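Flavin-dependent monooxygenase, oxygenase subunit HsaA (Mycobacterium tuberculosis, PDB 3AFF) probably hydroxylates the phenolic ring of the secosteroid 3-HSA to the catechol 3,4-DHSA during cholesterol breakdown, using reduced FMN and molecular oxygen. Local coordinates at residues R24-A29 with P37-K42; L67-T72 with G234-T239. All coordinates share one frame; numbering follows the deposited sequence.

Contact 1: R24-A29 with P37-K42; sequences RDRAQA and PDETVK
Arg26 NH2 and Glu39 OE1 form the salt bridge of this contact, a long one at 3.7 Å. The carboxylate lies over one face of the guanidinium instead of meeting its rim: the two planes are only 11° apart and stacked, OE1 stands well out of the guanidinium plane, and no N-H points at it. Attraction between the charges and contact between the flat groups therefore hold the pair, without directed bonding. Glu39 brings its CG into the same stack, 3.8 Å from Arg26 CZ; its CG is anti to the backbone N (chi1 -179°) and the chain runs out extended, so that it reaches across the arginine at about a right angle.

The arginine comes from helix 9-33, its chain bending at chi3 (-80°) to turn the guanidinium up against the first turn of helix 38-47. On the way, Arg26 CD packs 3.9 Å from CG of Pro37, the N-cap residue of that helix, and 3.8 Å from CG2 of Thr40. At the guanidinium edge, near its plane, Arg26 NH1 meets CB of Thr40, modelled at 3.1 Å, with CG2 beside it. This approach is close for a nitrogen against carbon, and its fine detail is doubtful.

The two helices are successive elements of the N-terminal helical domain of the acyl-CoA dehydrogenase fold, and the arginine side chain reaches from one to the other. Pro37 O receives the backbone N of Thr40 at 3.0 Å in the opening turn of the second helix. With Glu39 exposed and Arg26 partly so, water probably screens the charges, and the pairing is likely to be a modest electrostatic attraction added to van der Waals contact with Pro37 and Thr40.

Contact 2: L67-T72 with G234-T239; sequences LFFEAT and GTMHPT
A Met-aromatic contact and a CH-pi contact meet on one phenylalanine ring in the buried interface between helices 65-76 and 233-259. The ring is that of Phe69. Thr239 sets its methyl CG2 almost squarely over the middle of one face, 3.5 Å from the ring centroid and 7° off the ring normal. Met236 approaches from another direction: its SD sits at the ring edge, 5.2 Å from the centroid and 4.0 Å from CE2 of Phe69. The methionine starts out from its helix without facing the ring, and the bend at chi2 brings SD round to it.

Within the acyl-CoA dehydrogenase fold of this protein, the contact joins a helix of the N-terminal helical domain to helix 233-259, which leads into the C-terminal helical bundle. The backbones come nearest at Phe69 and Thr239, whose CA atoms are 7.7 Å apart, and the ring also lies against backbone atoms of the 234-239 segment. Ile298 of helix 286-309 also packs against Phe69, while Val301 of the same helix touches Thr239.

Which branch of Thr239 meets the ring follows from its first torsion: OG1 lies beside the backbone N (chi1 -54°), which leaves CG2 anti to that N and directed at Phe69. The hydroxyl is turned to the carbonyl of Thr235 and OE1 of Gln326 on helix 316-342, both within hydrogen-bonding range. On the opposing helix, Thr72 OG1 donates to Phe69 O at 2.7 Å, which satisfies the buried hydroxyl of Thr72 within its own helix, the donor tilted 16° from the carbonyl plane.

Overall arrangement
Contact 1 lies toward the periphery, its centre about 19 Å from that of the chain, whereas contact 2 is deep inside, about 7 Å from it. Their centres are about 22 Å apart and their nearest atoms about 11 Å, without touching. Along the chain they are in series: contact 1 joins neighbouring helices of the N-terminal region, and helix 65-76, next after helix 38-47, carries one half of contact 2, which reaches a helix far later in sequence. Neither contains a residue assigned to FMN binding by similarity, yet the side chains of Thr40 and Phe69 each lie about 11 Å from that of Trp84, and Met236 about 9 Å from Tyr120.

Contact 1: R24-A29 with P37-K42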
# COMPACT_ATOMS: atom_id res chain seq x y z
N ARG A 24 -14.99 44.88 15.06
CA ARG A 24 -15.14 44.55 13.63
C ARG A 24 -15.25 45.80 12.74
O ARG A 24 -14.61 45.88 11.69
CB ARG A 24 -16.30 43.57 13.38
CG ARG A 24 -16.39 42.97 11.92
CD ARG A 24 -17.73 42.27 11.64
NE ARG A 24 -18.01 41.15 12.55
CZ ARG A 24 -19.05 41.05 13.39
NH1 ARG A 24 -19.17 39.99 14.20
NH2 ARG A 24 -20.00 42.01 13.46
N ASP A 25 -16.03 46.78 13.21
CA ASP A 25 -16.32 47.97 12.42
C ASP A 25 -15.08 48.81 12.22
O ASP A 25 -14.87 49.34 11.12
CB ASP A 25 -17.43 48.82 13.09
CG ASP A 25 -18.81 48.14 13.08
OD1 ASP A 25 -19.70 48.64 13.82
OD2 ASP A 25 -19.02 47.14 12.35
N ARG A 26 -14.27 48.90 13.28
CA ARG A 26 -13.00 49.65 13.33
C ARG A 26 -11.85 49.00 12.50
O ARG A 26 -10.81 49.62 12.27
CB ARG A 26 -12.60 49.74 14.80
CG ARG A 26 -12.10 51.04 15.29
CD ARG A 26 -11.96 51.03 16.78
NE ARG A 26 -13.22 51.24 17.48
CZ ARG A 26 -13.52 50.73 18.68
NH1 ARG A 26 -12.67 49.96 19.33
NH2 ARG A 26 -14.70 50.97 19.24
N ALA A 27 -12.04 47.75 12.05
CA ALA A 27 -10.95 46.96 11.41
C ALA A 27 -10.10 47.67 10.33
O ALA A 27 -8.88 47.54 10.34
CB ALA A 27 -11.49 45.62 10.91
N GLN A 28 -10.73 48.41 9.42
CA GLN A 28 -9.97 49.12 8.39
C GLN A 28 -9.26 50.32 9.00
O GLN A 28 -8.12 50.62 8.63
CB GLN A 28 -10.84 49.55 7.19
CG GLN A 28 -10.08 50.30 6.06
CD GLN A 28 -9.05 49.43 5.24
OE1 GLN A 28 -9.42 48.43 4.58
NE2 GLN A 28 -7.77 49.84 5.26
N ALA A 29 -9.93 50.99 9.94
CA ALA A 29 -9.36 52.12 10.68
C ALA A 29 -8.10 51.72 11.46
O ALA A 29 -7.13 52.50 11.54
CB ALA A 29 -10.42 52.72 11.64
N PRO A 37 -6.18 51.40 18.00
CA PRO A 37 -6.78 52.65 18.46
C PRO A 37 -6.85 52.66 19.99
O PRO A 37 -7.12 51.63 20.58
CB PRO A 37 -8.20 52.64 17.82
CG PRO A 37 -8.07 51.65 16.64
CD PRO A 37 -7.12 50.61 17.16
N ASP A 38 -6.57 53.80 20.61
CA ASP A 38 -6.67 53.92 22.07
C ASP A 38 -8.00 53.36 22.56
O ASP A 38 -8.04 52.71 23.60
CB ASP A 38 -6.50 55.36 22.53
CG ASP A 38 -5.09 55.90 22.29
OD1 ASP A 38 -4.13 55.10 22.14
OD2 ASP A 38 -4.94 57.15 22.22
N GLU A 39 -9.07 53.62 21.80
CA GLU A 39 -10.43 53.21 22.13
C GLU A 39 -10.54 51.70 22.32
O GLU A 39 -11.25 51.23 23.22
CB GLU A 39 -11.43 53.70 21.06
CG GLU A 39 -12.92 53.34 21.33
CD GLU A 39 -13.96 54.16 20.48
OE1 GLU A 39 -15.18 54.21 20.90
OE2 GLU A 39 -13.56 54.74 19.41
N THR A 40 -9.86 50.91 21.49
CA THR A 40 -10.01 49.48 21.66
C THR A 40 -9.19 48.93 22.84
O THR A 40 -9.69 48.08 23.60
CB THR A 40 -10.03 48.65 20.32
OG1 THR A 40 -9.22 47.48 20.44
CG2 THR A 40 -9.57 49.40 19.20
N VAL A 41 -7.99 49.50 23.05
CA VAL A 41 -7.14 49.17 24.24
C VAL A 41 -7.85 49.54 25.52
O VAL A 41 -7.91 48.75 26.46
CB VAL A 41 -5.74 49.85 24.16
CG1 VAL A 41 -4.86 49.46 25.38
CG2 VAL A 41 -5.06 49.49 22.85
N LYS A 42 -8.44 50.73 25.57
CA LYS A 42 -9.21 51.15 26.76
C LYS A 42 -10.39 50.21 26.99
O LYS A 42 -10.64 49.78 28.12
CB LYS A 42 -9.70 52.60 26.62
CG LYS A 42 -10.16 53.22 27.96
CD LYS A 42 -11.03 54.48 27.72
CE LYS A 42 -11.62 55.00 29.06
NZ LYS A 42 -12.93 54.28 29.34

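Contact 2: L67-T72 with G234-T239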
# COMPACT_ATOMS: atom_id res chain seq x y z
N LEU A 67 -9.17 29.63 28.61
CA LEU A 67 -10.07 30.75 28.47
C LEU A 67 -9.41 31.98 27.93
O LEU A 67 -10.05 32.76 27.20
CB LEU A 67 -10.71 31.11 29.82
CG LEU A 67 -11.62 29.99 30.33
CD1 LEU A 67 -12.16 30.43 31.68
CD2 LEU A 67 -12.79 29.67 29.33
N PHE A 68 -8.19 32.25 28.37
CA PHE A 68 -7.44 33.35 27.79
C PHE A 68 -7.27 33.18 26.27
O PHE A 68 -7.50 34.12 25.53
CB PHE A 68 -6.04 33.50 28.44
CG PHE A 68 -5.22 34.59 27.79
CD1 PHE A 68 -5.39 35.93 28.18
CD2 PHE A 68 -4.30 34.29 26.78
CE1 PHE A 68 -4.65 36.93 27.59
CE2 PHE A 68 -3.58 35.31 26.16
CZ PHE A 68 -3.75 36.60 26.58
N PHE A 69 -6.86 32.00 25.81
CA PHE A 69 -6.71 31.80 24.33
C PHE A 69 -8.01 31.89 23.51
O PHE A 69 -8.02 32.46 22.41
CB PHE A 69 -5.86 30.55 24.00
CG PHE A 69 -4.46 30.65 24.52
CD1 PHE A 69 -3.63 31.71 24.13
CD2 PHE A 69 -3.95 29.72 25.45
CE1 PHE A 69 -2.31 31.83 24.64
CE2 PHE A 69 -2.65 29.81 25.95
CZ PHE A 69 -1.81 30.86 25.57
N GLU A 70 -9.12 31.42 24.10
CA GLU A 70 -10.46 31.58 23.52
C GLU A 70 -10.86 33.03 23.29
O GLU A 70 -11.35 33.41 22.24
CB GLU A 70 -11.52 30.86 24.42
CG GLU A 70 -12.96 31.21 24.09
CD GLU A 70 -13.39 30.71 22.70
OE1 GLU A 70 -14.38 31.29 22.12
OE2 GLU A 70 -12.68 29.77 22.18
N ALA A 71 -10.65 33.86 24.33
CA ALA A 71 -10.71 35.30 24.20
C ALA A 71 -9.96 35.89 23.02
O ALA A 71 -10.50 36.76 22.28
CB ALA A 71 -10.22 35.94 25.57
N THR A 72 -8.70 35.49 22.82
CA THR A 72 -7.94 35.99 21.67
C THR A 72 -8.47 35.49 20.32
O THR A 72 -8.35 36.17 19.30
CB THR A 72 -6.41 35.64 21.78
OG1 THR A 72 -6.21 34.24 21.57
CG2 THR A 72 -5.89 36.02 23.21
N GLY A 234 7.16 26.57 26.47
CA GLY A 234 7.18 25.99 25.10
C GLY A 234 5.79 25.75 24.52
O GLY A 234 5.63 25.62 23.28
N THR A 235 4.79 25.65 25.40
CA THR A 235 3.38 25.72 25.01
C THR A 235 2.82 27.11 25.04
O THR A 235 2.16 27.55 24.06
CB THR A 235 2.46 24.72 25.82
OG1 THR A 235 3.03 23.40 25.76
CG2 THR A 235 1.06 24.62 25.18
N MET A 236 3.06 27.85 26.11
CA MET A 236 2.37 29.17 26.24
C MET A 236 2.81 30.17 25.16
O MET A 236 2.05 30.92 24.62
CB MET A 236 2.63 29.75 27.64
CG MET A 236 1.90 28.98 28.78
SD MET A 236 0.12 29.26 28.80
CE MET A 236 -0.07 30.91 29.41
N HIS A 237 4.08 30.16 24.88
CA HIS A 237 4.69 31.14 24.00
C HIS A 237 4.22 30.95 22.54
O HIS A 237 3.70 31.93 21.97
CB HIS A 237 6.26 31.13 24.13
CG HIS A 237 6.96 32.04 23.17
ND1 HIS A 237 6.55 33.35 22.96
CD2 HIS A 237 8.04 31.85 22.39
CE1 HIS A 237 7.32 33.89 22.03
NE2 HIS A 237 8.26 33.03 21.71
N PRO A 238 4.38 29.76 21.93
CA PRO A 238 3.76 29.68 20.58
C PRO A 238 2.23 29.74 20.50
O PRO A 238 1.72 30.27 19.55
CB PRO A 238 4.29 28.31 20.03
CG PRO A 238 4.54 27.53 21.18
CD PRO A 238 5.17 28.54 22.19
N THR A 239 1.49 29.21 21.50
CA THR A 239 0.02 29.31 21.47
C THR A 239 -0.41 30.73 21.41
O THR A 239 -1.43 31.05 20.81
CB THR A 239 -0.65 28.56 22.68
OG1 THR A 239 -0.18 27.23 22.70
CG2 THR A 239 -2.16 28.51 22.57